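Local coordinates for PfhB2 (Pasteurella multocida, PDB 6U8T), which probably acts as a YopT-type cysteine protease of peptidase clan CA, forming the protease domain of a larger bacterial toxin, at residues Gly159-Ser164 against Phe174-Phe179; Ala43-Asn48 against Asn59-Gly64; His35-Ser40 against Lys80-Phe85; Gly10-Lys15 against Gly180-Pro185. The protein carries 1 engineered substitution. All coordinates share one frame; numbering follows the deposited sequence.

Overall arrangement
The four contacts fall into two groups on opposite sides of the chain's centre. Interactions 1 and 4, with centres about 14 Å apart, lie in one four-stranded antiparallel sheet, where strands 171-176 and 180-184 are neighbours. Interactions 2 and 3, centres about 15 Å apart, share helix 20-51 and touch through Leu81, which packs on Ala43 and His44. The centres of interactions 1 and 3 are about 32 Å apart, and those of interactions 1 and 2 about 44 Å. Both groups touch the second subunit, whose Ser38, engineered from cysteine, packs on His161, consistent with a protease site put together from both chains. The side chain of Trp45 lies about 6 Å from a sodium ion.

Interaction 1 (Gly159-Ser164 against Phe174-Phe179); sequences GSHTVS and FFDPNF
Ser164 and Phe175 form an antiparallel hydrogen-bonded pair, in which Ser164 N donates to Phe175 O and Phe175 N donates to Ser164 O, each at 2.9 Å. The strand axes run 152° apart. Beyond this pair the chain leaves the strand at Pro177, whose CD packs 3.4 Å from Thr162 O. Val163 points toward the other strand: its CG1 lies 3.5 Å from Asp176 CG, while CG2 meets the ring of Phe174 at CE1, 3.7 Å away. Two residues earlier, His161 CG stands anti to the backbone N (chi1 -173°), which carries the imidazole across to Asp176. There NE2 donates to OD1 at 2.7 Å; OD1 lies in the imidazole plane and is met on its syn side, but NE2 stands 33° out of the carboxylate plane. Asn178 N grips the same OD1 from the other face of the carboxylate at 3.0 Å, closing an Asx turn. The Asn178 amide lies over one face of the imidazole, with ND2 3.5 Å from His161 CE1. Tyr204 OH binds Asp176 OD2, so both carboxylate oxygens are held and the group's rotation is fixed. Engineered Ser38 of the second subunit packs on His161. This hairpin with a buried His-carboxylate hydrogen bond is consistent with the His-Asp part of the Cys-His-Asp triad known from clan CA peptidases.

Interaction 2 (Ala43-Asn48 against Asn59-Gly64); sequences AHWIAN and NTMYEG
Met61, a selenomethionine, has CG beside its backbone N and anti to the carbonyl carbon (chi1 -42°), and a bend at chi3 lays its selenium against the helix turn of His44 and Trp45. Asn59 CG sits between the backbone N and the carbonyl carbon (chi1 65°), which turns its amide towards the end of the same helical segment. SE lies 3.8 Å from Trp45 N and 4.1 Å from His44 CB, touching the backbone as much as the side chains; its CE methyl reaches the indole edge, 4.3 Å from Trp45 CD1. Two turns of helix 20-51 thus form one wall, and the irregular chain that follows the helix folds back along it. That return is shaped by an ST turn, in which Thr60 OG1 accepts from Tyr62 N at 2.9 Å. Met61 faces the helix while the CB of Thr60 points away from it. At the far end Asn59 ND2 makes a weak hydrogen bond to Asn48 O, 3.3 Å long and bent to 139°, and Ser51 OG also bonds weakly to that carbonyl. The side chains of Asn48 and Asn59 run past one another here. Tyr62 brings its OH to the edge of the indole, 3.6 Å from Trp45 NE1. Both groups donate to Glu181 OE1 of the second subunit, and their rings stack on Phe14 and Phe175 of that chain, Tyr62 on the former and Trp45 on the latter.

Interaction 3 (His35-Ser40 against Lys80-Phe85); sequences HGVSES and KLQTEF. Engineered in segment 35-40: Ser38 (natural residue Cys).
Leu81 meets Ser40 where helix 72-87 crosses helix 20-51: its CB lies 3.2 Å from Ser40 OG, and CG and CD2 pack against the same hydroxyl. The axes of the two short helical segments approach to 8.4 Å at a crossing angle of 124°. Ser40 OG is hydrogen-bonded to the carbonyl of Ile78, a turn earlier on the helix that carries Leu81, so the one hydroxyl is bonded to the helix backbone and also packs against the Leu81 side chain. Gln82 comes next, at the closest backbone approach, where its CA is 4.9 Å from that of Gly36. With no side chain on the glycine, Gln82 CG settles 3.4 Å from Gly36 C. The rest of the glutamine, extended beyond CG, runs alongside Val37 in the same direction and brings OE1 to 3.2 Å from Val37 CG2. One turn further on, Phe85 CG lies anti to the backbone N (chi1 -179°), sending the ring in between His35 and Glu39. It makes a T-shaped pair, its edge turned to the face of the His35 imidazole with the planes at 87° and centroids 5.4 Å apart. Glu39 CB sits over a face of the phenyl ring in a CH-pi contact, and Glu39 CG is 3.4 Å from Phe85 CE1. The Glu39 carboxylate looks elsewhere, to Lys151, Thr98 and Thr162 of the second subunit. With no hydrogen bond between the two segments, the crossing rests on close packing and the aromatic pair, while the Ser40 hydroxyl and the Glu39 carboxylate bond to residues outside them.

Interaction 4 (Gly10-Lys15 against Gly180-Pro185); sequences GEVSFK and GEMTFP
A classic beta bulge, in which Ser13 and Phe14 both face Glu181, marks the pairing of strand 11-15 with strand 180-184. Glu181 O takes two donors: Ser13 N at 2.8 Å, from above the carbonyl plane, and Phe14 N in a weak bond of 3.3 Å. Before the bulge, Glu11 and Thr183 exchange two backbone bonds of 2.8 Å, Glu11 N to Thr183 O and Thr183 N to Glu11 O. After it, Glu181 N donates to Phe14 O at 3.0 Å. Strand 11-15, from near the N-terminus, thereby forms an outer strand of this chain's four-stranded antiparallel sheet. The extra residue also turns Ser13 towards the opposite strand: with OG beside the backbone N (chi1 -35°), the hydroxyl accepts from Thr183 OG1 at 3.0 Å. Glu181 extends past it, bringing OE2 to 3.4 Å from Ser13 CB, while OE1 bonds across the subunit interface to Tyr62 of the second subunit. Val12 and Met182, a selenomethionine, occupy the other face of the sheet, where Val5 packs on both. Just before the strand, Gly10 CA lies 3.6 Å from Phe184 CD2, close against the phenyl ring, which also meets Trp193 of helix 187-201.

Interaction 1 (Gly159-Ser164 against Phe174-Phe179)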
loop_
_atom_site.group_PDB
_atom_site.type_symbol
_atom_site.label_atom_id
_atom_site.label_comp_id
_atom_site.label_asym_id
_atom_site.label_seq_id
_atom_site.Cartn_x
_atom_site.Cartn_y
_atom_site.Cartn_z
ATOM N N GLY C 159 -0.137 4.195 -1.240
ATOM C CA GLY C 159 -0.463 5.524 -1.784
ATOM C C GLY C 159 0.723 6.478 -1.781
ATOM O O GLY C 159 1.854 6.097 -1.398
ATOM N N SER C 160 0.441 7.708 -2.173
ATOM C CA SER C 160 1.405 8.834 -2.169
ATOM C C SER C 160 0.889 9.935 -1.239
ATOM O O SER C 160 -0.342 10.085 -1.102
ATOM C CB SER C 160 1.602 9.307 -3.550
ATOM O OG SER C 160 2.095 8.242 -4.360
ATOM N N HIS C 161 1.805 10.644 -0.591
ATOM C CA HIS C 161 1.481 11.794 0.280
ATOM C C HIS C 161 2.436 12.933 -0.071
ATOM O O HIS C 161 3.573 12.654 -0.512
ATOM C CB HIS C 161 1.544 11.383 1.752
ATOM C CG HIS C 161 1.070 12.447 2.669
ATOM N ND1 HIS C 161 -0.112 13.118 2.460
ATOM C CD2 HIS C 161 1.598 12.943 3.806
ATOM C CE1 HIS C 161 -0.303 13.987 3.429
ATOM N NE2 HIS C 161 0.732 13.900 4.279
ATOM N N THR C 162 1.969 14.165 0.111
ATOM C CA THR C 162 2.757 15.399 -0.051
ATOM C C THR C 162 2.746 16.149 1.276
ATOM O O THR C 162 1.659 16.364 1.828
ATOM C CB THR C 162 2.211 16.280 -1.179
ATOM O OG1 THR C 162 2.034 15.439 -2.317
ATOM C CG2 THR C 162 3.111 17.446 -1.505
ATOM N N VAL C 163 3.930 16.544 1.725
ATOM C CA VAL C 163 4.136 17.505 2.837
ATOM C C VAL C 163 5.020 18.629 2.293
ATOM O O VAL C 163 5.469 18.536 1.119
ATOM C CB VAL C 163 4.729 16.795 4.067
ATOM C CG1 VAL C 163 3.773 15.754 4.616
ATOM C CG2 VAL C 163 6.086 16.178 3.800
ATOM N N SER C 164 5.254 19.665 3.083
ATOM C CA SER C 164 6.088 20.809 2.668
ATOM C C SER C 164 6.841 21.373 3.866
ATOM O O SER C 164 6.546 21.041 4.997
ATOM C CB SER C 164 5.261 21.838 1.964
ATOM O OG SER C 164 4.160 22.223 2.750
ATOM N N PHE C 174 7.345 23.011 9.202
ATOM C CA PHE C 174 6.939 21.743 8.554
ATOM C C PHE C 174 5.415 21.719 8.444
ATOM O O PHE C 174 4.751 22.029 9.434
ATOM C CB PHE C 174 7.471 20.560 9.358
ATOM C CG PHE C 174 7.128 19.219 8.763
ATOM C CD1 PHE C 174 7.678 18.826 7.559
ATOM C CD2 PHE C 174 6.261 18.358 9.402
ATOM C CE1 PHE C 174 7.367 17.592 7.005
ATOM C CE2 PHE C 174 5.918 17.143 8.833
ATOM C CZ PHE C 174 6.489 16.751 7.656
ATOM N N PHE C 175 4.868 21.411 7.271
ATOM C CA PHE C 175 3.405 21.424 7.041
ATOM C C PHE C 175 2.988 20.085 6.449
ATOM O O PHE C 175 3.530 19.676 5.401
ATOM C CB PHE C 175 2.984 22.603 6.155
ATOM C CG PHE C 175 1.524 22.565 5.784
ATOM C CD1 PHE C 175 0.541 22.911 6.701
ATOM C CD2 PHE C 175 1.129 22.135 4.524
ATOM C CE1 PHE C 175 -0.801 22.839 6.362
ATOM C CE2 PHE C 175 -0.219 22.075 4.192
ATOM C CZ PHE C 175 -1.178 22.436 5.103
ATOM N N ASP C 176 2.057 19.426 7.130
ATOM C CA ASP C 176 1.433 18.150 6.698
ATOM C C ASP C 176 -0.077 18.351 6.629
ATOM O O ASP C 176 -0.742 18.456 7.652
ATOM C CB ASP C 176 1.823 17.026 7.649
ATOM C CG ASP C 176 1.372 15.663 7.174
ATOM O OD1 ASP C 176 0.488 15.617 6.287
ATOM O OD2 ASP C 176 1.945 14.675 7.642
ATOM N N PRO C 177 -0.659 18.423 5.418
ATOM C CA PRO C 177 -2.086 18.673 5.254
ATOM C C PRO C 177 -2.979 17.648 5.973
ATOM O O PRO C 177 -4.166 17.894 6.043
ATOM C CB PRO C 177 -2.354 18.577 3.749
ATOM C CG PRO C 177 -1.024 18.435 3.074
ATOM C CD PRO C 177 0.036 18.284 4.142
ATOM N N ASN C 178 -2.385 16.541 6.444
ATOM C CA ASN C 178 -3.064 15.459 7.215
ATOM C C ASN C 178 -3.115 15.817 8.712
ATOM O O ASN C 178 -3.834 15.105 9.436
ATOM C CB ASN C 178 -2.346 14.113 7.086
ATOM C CG ASN C 178 -2.781 13.306 5.881
ATOM O OD1 ASN C 178 -3.605 13.780 5.081
ATOM N ND2 ASN C 178 -2.218 12.105 5.740
ATOM N N PHE C 179 -2.331 16.800 9.169
ATOM C CA PHE C 179 -2.208 17.145 10.614
ATOM C C PHE C 179 -2.216 18.661 10.833
ATOM O O PHE C 179 -3.043 19.139 11.624
ATOM C CB PHE C 179 -0.959 16.502 11.218
ATOM C CG PHE C 179 -0.971 15.001 11.179
ATOM C CD1 PHE C 179 -1.737 14.268 12.062
ATOM C CD2 PHE C 179 -0.186 14.321 10.277
ATOM C CE1 PHE C 179 -1.726 12.884 12.042
ATOM C CE2 PHE C 179 -0.179 12.931 10.235
ATOM C CZ PHE C 179 -0.960 12.215 11.114
#

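Interaction 2 (Ala43-Asn48 against Asn59-Gly64)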
loop_
_atom_site.group_PDB
_atom_site.type_symbol
_atom_site.label_atom_id
_atom_site.label_comp_id
_atom_site.label_asym_id
_atom_site.label_seq_id
_atom_site.Cartn_x
_atom_site.Cartn_y
_atom_site.Cartn_z
ATOM N N ALA C 43 -5.481 -20.263 4.472
ATOM C CA ALA C 43 -4.985 -21.468 5.160
ATOM C C ALA C 43 -6.147 -22.436 5.346
ATOM O O ALA C 43 -5.992 -23.628 5.046
ATOM C CB ALA C 43 -4.347 -21.122 6.490
ATOM N N HIS C 44 -7.283 -21.951 5.851
ATOM C CA HIS C 44 -8.464 -22.840 6.126
ATOM C C HIS C 44 -8.982 -23.418 4.817
ATOM O O HIS C 44 -9.253 -24.614 4.796
ATOM C CB HIS C 44 -9.548 -22.102 6.894
ATOM C CG HIS C 44 -9.278 -21.994 8.351
ATOM N ND1 HIS C 44 -8.342 -21.102 8.889
ATOM C CD2 HIS C 44 -9.880 -22.618 9.393
ATOM C CE1 HIS C 44 -8.369 -21.211 10.206
ATOM N NE2 HIS C 44 -9.299 -22.159 10.529
ATOM N N TRP C 45 -9.120 -22.602 3.785
ATOM C CA TRP C 45 -9.558 -23.027 2.445
ATOM C C TRP C 45 -8.624 -24.144 1.918
ATOM O O TRP C 45 -9.098 -25.132 1.412
ATOM C CB TRP C 45 -9.573 -21.822 1.509
ATOM C CG TRP C 45 -10.175 -22.104 0.166
ATOM C CD1 TRP C 45 -11.494 -22.023 -0.179
ATOM C CD2 TRP C 45 -9.469 -22.484 -1.030
ATOM N NE1 TRP C 45 -11.647 -22.305 -1.513
ATOM C CE2 TRP C 45 -10.435 -22.594 -2.058
ATOM C CE3 TRP C 45 -8.110 -22.715 -1.338
ATOM C CZ2 TRP C 45 -10.098 -22.915 -3.370
ATOM C CZ3 TRP C 45 -7.777 -23.020 -2.644
ATOM C CH2 TRP C 45 -8.757 -23.136 -3.638
ATOM N N ILE C 46 -7.307 -23.966 2.069
ATOM C CA ILE C 46 -6.333 -24.972 1.569
ATOM C C ILE C 46 -6.555 -26.289 2.336
ATOM O O ILE C 46 -6.715 -27.322 1.680
ATOM C CB ILE C 46 -4.888 -24.452 1.646
ATOM C CG1 ILE C 46 -4.671 -23.342 0.631
ATOM C CG2 ILE C 46 -3.905 -25.570 1.430
ATOM C CD1 ILE C 46 -3.312 -22.682 0.740
ATOM N N ALA C 47 -6.606 -26.240 3.668
ATOM C CA ALA C 47 -6.854 -27.422 4.536
ATOM C C ALA C 47 -8.163 -28.096 4.154
ATOM O O ALA C 47 -8.220 -29.309 4.176
ATOM C CB ALA C 47 -6.853 -27.062 5.997
ATOM N N ASN C 48 -9.186 -27.326 3.828
ATOM C CA ASN C 48 -10.524 -27.864 3.477
ATOM C C ASN C 48 -10.422 -28.601 2.138
ATOM O O ASN C 48 -10.950 -29.713 2.044
ATOM C CB ASN C 48 -11.573 -26.759 3.485
ATOM C CG ASN C 48 -12.956 -27.281 3.166
ATOM O OD1 ASN C 48 -13.702 -27.564 4.097
ATOM N ND2 ASN C 48 -13.307 -27.395 1.887
ATOM N N ASN C 59 -17.974 -31.339 3.282
ATOM C CA ASN C 59 -17.167 -30.564 4.263
ATOM C C ASN C 59 -16.928 -29.159 3.700
ATOM O O ASN C 59 -15.764 -28.764 3.557
ATOM C CB ASN C 59 -15.848 -31.263 4.654
ATOM C CG ASN C 59 -14.849 -31.424 3.515
ATOM O OD1 ASN C 59 -15.137 -32.118 2.535
ATOM N ND2 ASN C 59 -13.670 -30.812 3.625
ATOM N N THR C 60 -17.976 -28.431 3.350
ATOM C CA THR C 60 -17.849 -27.042 2.827
ATOM C C THR C 60 -17.559 -26.108 4.005
ATOM O O THR C 60 -17.869 -26.441 5.144
ATOM C CB THR C 60 -19.074 -26.688 1.982
ATOM O OG1 THR C 60 -18.810 -25.329 1.655
ATOM C CG2 THR C 60 -20.398 -26.859 2.685
HETATM N N MSE C 61 -16.890 -24.977 3.755
HETATM C CA MSE C 61 -16.810 -23.923 4.758
HETATM C C MSE C 61 -17.940 -22.909 4.587
HETATM O O MSE C 61 -18.073 -21.995 5.407
HETATM C CB MSE C 61 -15.544 -23.078 4.661
HETATM C CG MSE C 61 -14.248 -23.786 4.408
HETATM SE SE MSE C 61 -12.867 -22.368 4.511
HETATM C CE MSE C 61 -13.259 -20.737 3.516
ATOM N N TYR C 62 -18.755 -23.091 3.541
ATOM C CA TYR C 62 -19.802 -22.162 3.161
ATOM C C TYR C 62 -21.122 -22.546 3.829
ATOM O O TYR C 62 -21.472 -23.731 3.808
ATOM C CB TYR C 62 -19.896 -22.100 1.630
ATOM C CG TYR C 62 -18.567 -21.788 0.963
ATOM C CD1 TYR C 62 -17.744 -20.762 1.429
ATOM C CD2 TYR C 62 -18.121 -22.525 -0.128
ATOM C CE1 TYR C 62 -16.541 -20.465 0.811
ATOM C CE2 TYR C 62 -16.934 -22.231 -0.768
ATOM C CZ TYR C 62 -16.132 -21.217 -0.278
ATOM O OH TYR C 62 -14.927 -20.953 -0.827
ATOM N N GLU C 63 -21.810 -21.556 4.406
ATOM C CA GLU C 63 -23.127 -21.718 5.088
ATOM C C GLU C 63 -24.182 -22.067 4.030
ATOM O O GLU C 63 -24.392 -21.253 3.150
ATOM C CB GLU C 63 -23.485 -20.439 5.869
ATOM C CG GLU C 63 -24.632 -20.599 6.879
ATOM C CD GLU C 63 -24.669 -21.930 7.611
ATOM O OE1 GLU C 63 -23.693 -22.258 8.319
ATOM O OE2 GLU C 63 -25.671 -22.670 7.445
ATOM N N GLY C 64 -24.810 -23.243 4.125
ATOM C CA GLY C 64 -25.834 -23.734 3.181
ATOM C C GLY C 64 -26.988 -22.767 3.028
ATOM O O GLY C 64 -27.441 -22.571 1.910
#

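Interaction 3 (His35-Ser40 against Lys80-Phe85)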
loop_
_atom_site.group_PDB
_atom_site.type_symbol
_atom_site.label_atom_id
_atom_site.label_comp_id
_atom_site.label_asym_id
_atom_site.label_seq_id
_atom_site.Cartn_x
_atom_site.Cartn_y
_atom_site.Cartn_z
ATOM N N HIS C 35 -5.114 -8.447 6.300
ATOM C CA HIS C 35 -4.042 -9.393 5.911
ATOM C C HIS C 35 -4.147 -10.655 6.788
ATOM O O HIS C 35 -4.129 -11.774 6.248
ATOM C CB HIS C 35 -2.665 -8.721 5.916
ATOM C CG HIS C 35 -1.577 -9.653 5.493
ATOM N ND1 HIS C 35 -0.337 -9.661 6.090
ATOM C CD2 HIS C 35 -1.572 -10.677 4.599
ATOM C CE1 HIS C 35 0.410 -10.590 5.542
ATOM N NE2 HIS C 35 -0.316 -11.232 4.627
ATOM N N GLY C 36 -4.261 -10.471 8.098
ATOM C CA GLY C 36 -4.502 -11.551 9.074
ATOM C C GLY C 36 -5.669 -12.449 8.657
ATOM O O GLY C 36 -5.520 -13.710 8.678
ATOM N N VAL C 37 -6.795 -11.819 8.315
ATOM C CA VAL C 37 -8.056 -12.538 7.976
ATOM C C VAL C 37 -7.860 -13.286 6.642
ATOM O O VAL C 37 -8.357 -14.392 6.525
ATOM C CB VAL C 37 -9.254 -11.575 7.892
ATOM C CG1 VAL C 37 -10.505 -12.283 7.401
ATOM C CG2 VAL C 37 -9.511 -10.928 9.231
ATOM N N SER C 38 -7.187 -12.667 5.682
ATOM C CA SER C 38 -6.975 -13.215 4.328
ATOM C C SER C 38 -6.062 -14.438 4.415
ATOM O O SER C 38 -6.430 -15.504 3.863
ATOM C CB SER C 38 -6.450 -12.144 3.396
ATOM O OG SER C 38 -7.537 -11.228 3.097
ATOM N N GLU C 39 -4.952 -14.297 5.132
ATOM C CA GLU C 39 -3.966 -15.372 5.391
ATOM C C GLU C 39 -4.672 -16.536 6.083
ATOM O O GLU C 39 -4.618 -17.662 5.554
ATOM C CB GLU C 39 -2.798 -14.860 6.232
ATOM C CG GLU C 39 -1.784 -15.933 6.581
ATOM C CD GLU C 39 -0.804 -16.295 5.468
ATOM O OE1 GLU C 39 -0.957 -15.742 4.353
ATOM O OE2 GLU C 39 0.122 -17.152 5.721
ATOM N N SER C 40 -5.354 -16.279 7.201
ATOM C CA SER C 40 -6.011 -17.330 8.003
ATOM C C SER C 40 -7.083 -18.012 7.138
ATOM O O SER C 40 -7.168 -19.267 7.189
ATOM C CB SER C 40 -6.587 -16.767 9.280
ATOM O OG SER C 40 -7.290 -17.767 10.005
ATOM N N LYS C 80 -9.322 -17.362 15.416
ATOM C CA LYS C 80 -8.277 -17.951 16.299
ATOM C C LYS C 80 -6.903 -17.853 15.614
ATOM O O LYS C 80 -5.965 -17.314 16.235
ATOM C CB LYS C 80 -8.543 -19.427 16.603
ATOM C CG LYS C 80 -8.798 -19.854 18.037
ATOM C CD LYS C 80 -9.340 -21.327 18.077
ATOM C CE LYS C 80 -10.867 -21.476 18.179
ATOM N NZ LYS C 80 -11.531 -22.233 17.069
ATOM N N LEU C 81 -6.771 -18.410 14.401
ATOM C CA LEU C 81 -5.491 -18.423 13.649
ATOM C C LEU C 81 -5.055 -16.976 13.366
ATOM O O LEU C 81 -3.868 -16.669 13.443
ATOM C CB LEU C 81 -5.675 -19.201 12.348
ATOM C CG LEU C 81 -4.425 -19.336 11.487
ATOM C CD1 LEU C 81 -3.254 -19.834 12.343
ATOM C CD2 LEU C 81 -4.661 -20.274 10.300
ATOM N N GLN C 82 -5.994 -16.115 12.987
ATOM C CA GLN C 82 -5.710 -14.718 12.622
ATOM C C GLN C 82 -5.063 -14.003 13.841
ATOM O O GLN C 82 -4.095 -13.295 13.676
ATOM C CB GLN C 82 -7.008 -14.067 12.183
ATOM C CG GLN C 82 -6.858 -12.582 11.889
ATOM C CD GLN C 82 -8.158 -11.864 12.151
ATOM O OE1 GLN C 82 -9.245 -12.427 11.991
ATOM N NE2 GLN C 82 -8.067 -10.573 12.350
ATOM N N THR C 83 -5.615 -14.191 15.033
ATOM C CA THR C 83 -5.096 -13.693 16.329
ATOM C C THR C 83 -3.642 -14.140 16.537
ATOM O O THR C 83 -2.814 -13.275 16.843
ATOM C CB THR C 83 -6.002 -14.207 17.446
ATOM O OG1 THR C 83 -6.960 -13.162 17.394
ATOM C CG2 THR C 83 -5.354 -14.395 18.795
ATOM N N GLU C 84 -3.376 -15.436 16.437
ATOM C CA GLU C 84 -2.013 -16.009 16.553
ATOM C C GLU C 84 -1.084 -15.336 15.515
ATOM O O GLU C 84 -0.000 -14.831 15.897
ATOM C CB GLU C 84 -2.098 -17.529 16.446
ATOM C CG GLU C 84 -2.637 -18.150 17.722
ATOM C CD GLU C 84 -3.246 -19.533 17.602
ATOM O OE1 GLU C 84 -3.160 -20.115 16.485
ATOM O OE2 GLU C 84 -3.834 -20.011 18.617
ATOM N N PHE C 85 -1.546 -15.232 14.281
ATOM C CA PHE C 85 -0.799 -14.605 13.166
ATOM C C PHE C 85 -0.419 -13.163 13.511
ATOM O O PHE C 85 0.709 -12.733 13.322
ATOM C CB PHE C 85 -1.620 -14.711 11.891
ATOM C CG PHE C 85 -0.943 -14.114 10.689
ATOM C CD1 PHE C 85 -0.163 -14.911 9.863
ATOM C CD2 PHE C 85 -1.146 -12.792 10.338
ATOM C CE1 PHE C 85 0.413 -14.399 8.712
ATOM C CE2 PHE C 85 -0.552 -12.276 9.198
ATOM C CZ PHE C 85 0.222 -13.084 8.388
#

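Interaction 4 (Gly10-Lys15 against Gly180-Pro185)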
loop_
_atom_site.group_PDB
_atom_site.type_symbol
_atom_site.label_atom_id
_atom_site.label_comp_id
_atom_site.label_asym_id
_atom_site.label_seq_id
_atom_site.Cartn_x
_atom_site.Cartn_y
_atom_site.Cartn_z
ATOM N N GLY C 10 9.272 22.265 19.889
ATOM C CA GLY C 10 8.562 22.918 18.773
ATOM C C GLY C 10 7.256 23.540 19.211
ATOM O O GLY C 10 6.918 23.426 20.373
ATOM N N GLU C 11 6.548 24.169 18.275
ATOM C CA GLU C 11 5.188 24.732 18.449
ATOM C C GLU C 11 4.268 24.244 17.312
ATOM O O GLU C 11 4.703 24.230 16.136
ATOM C CB GLU C 11 5.292 26.249 18.478
ATOM C CG GLU C 11 4.026 26.935 18.942
ATOM C CD GLU C 11 3.894 28.385 18.494
ATOM O OE1 GLU C 11 3.529 28.606 17.297
ATOM O OE2 GLU C 11 4.146 29.293 19.341
ATOM N N VAL C 12 3.043 23.846 17.652
ATOM C CA VAL C 12 1.946 23.657 16.663
ATOM C C VAL C 12 1.391 25.046 16.328
ATOM O O VAL C 12 0.985 25.743 17.254
ATOM C CB VAL C 12 0.860 22.703 17.196
ATOM C CG1 VAL C 12 -0.280 22.538 16.209
ATOM C CG2 VAL C 12 1.438 21.343 17.547
ATOM N N SER C 13 1.456 25.462 15.059
ATOM C CA SER C 13 0.943 26.761 14.553
ATOM C C SER C 13 -0.491 26.587 14.053
ATOM O O SER C 13 -1.203 27.582 13.971
ATOM C CB SER C 13 1.786 27.327 13.445
ATOM O OG SER C 13 3.158 27.037 13.614
ATOM N N PHE C 14 -0.851 25.383 13.615
ATOM C CA PHE C 14 -2.182 25.064 13.040
ATOM C C PHE C 14 -2.438 23.574 13.209
ATOM O O PHE C 14 -1.530 22.764 13.016
ATOM C CB PHE C 14 -2.282 25.468 11.568
ATOM C CG PHE C 14 -3.631 25.191 10.952
ATOM C CD1 PHE C 14 -4.709 26.018 11.222
ATOM C CD2 PHE C 14 -3.834 24.094 10.119
ATOM C CE1 PHE C 14 -5.955 25.779 10.660
ATOM C CE2 PHE C 14 -5.082 23.854 9.565
ATOM C CZ PHE C 14 -6.135 24.704 9.822
ATOM N N LYS C 15 -3.657 23.237 13.601
ATOM C CA LYS C 15 -4.099 21.841 13.802
ATOM C C LYS C 15 -5.422 21.661 13.060
ATOM O O LYS C 15 -6.343 22.459 13.290
ATOM C CB LYS C 15 -4.196 21.569 15.296
ATOM C CG LYS C 15 -3.282 20.471 15.802
ATOM C CD LYS C 15 -3.379 20.278 17.295
ATOM C CE LYS C 15 -4.808 20.173 17.792
ATOM N NZ LYS C 15 -4.963 19.138 18.843
ATOM N N GLY C 180 -1.309 19.395 10.190
ATOM C CA GLY C 180 -1.256 20.865 10.280
ATOM C C GLY C 180 0.161 21.404 10.132
ATOM O O GLY C 180 0.958 20.795 9.420
ATOM N N GLU C 181 0.453 22.520 10.798
ATOM C CA GLU C 181 1.720 23.264 10.686
ATOM C C GLU C 181 2.427 23.256 12.032
ATOM O O GLU C 181 1.810 23.503 13.066
ATOM C CB GLU C 181 1.415 24.662 10.172
ATOM C CG GLU C 181 2.662 25.446 9.823
ATOM C CD GLU C 181 2.370 26.883 9.457
ATOM O OE1 GLU C 181 1.709 27.095 8.439
ATOM O OE2 GLU C 181 2.768 27.768 10.225
HETATM N N MSE C 182 3.723 22.939 11.988
HETATM C CA MSE C 182 4.585 22.932 13.155
HETATM C C MSE C 182 5.848 23.751 12.868
HETATM O O MSE C 182 6.330 23.803 11.732
HETATM C CB MSE C 182 4.926 21.479 13.482
HETATM C CG MSE C 182 3.740 20.601 13.761
HETATM SE SE MSE C 182 3.069 19.622 12.211
HETATM C CE MSE C 182 3.642 17.794 12.309
ATOM N N THR C 183 6.359 24.410 13.910
ATOM C CA THR C 183 7.534 25.258 13.786
ATOM C C THR C 183 8.569 24.807 14.814
ATOM O O THR C 183 8.180 24.554 15.971
ATOM C CB THR C 183 7.190 26.741 13.956
ATOM O OG1 THR C 183 6.091 27.036 13.090
ATOM C CG2 THR C 183 8.358 27.639 13.627
ATOM N N PHE C 184 9.829 24.668 14.394
ATOM C CA PHE C 184 10.974 24.308 15.269
ATOM C C PHE C 184 12.012 25.419 15.188
ATOM O O PHE C 184 12.301 25.917 14.106
ATOM C CB PHE C 184 11.537 22.942 14.883
ATOM C CG PHE C 184 10.554 21.817 15.064
ATOM C CD1 PHE C 184 9.659 21.507 14.054
ATOM C CD2 PHE C 184 10.488 21.108 16.259
ATOM C CE1 PHE C 184 8.729 20.499 14.228
ATOM C CE2 PHE C 184 9.563 20.086 16.421
ATOM C CZ PHE C 184 8.685 19.791 15.405
ATOM N N PRO C 185 12.568 25.865 16.337
ATOM C CA PRO C 185 13.544 26.948 16.333
ATOM C C PRO C 185 14.981 26.530 15.975
ATOM O O PRO C 185 15.817 27.427 15.886
ATOM C CB PRO C 185 13.453 27.447 17.784
ATOM C CG PRO C 185 13.167 26.186 18.579
ATOM C CD PRO C 185 12.255 25.371 17.696
#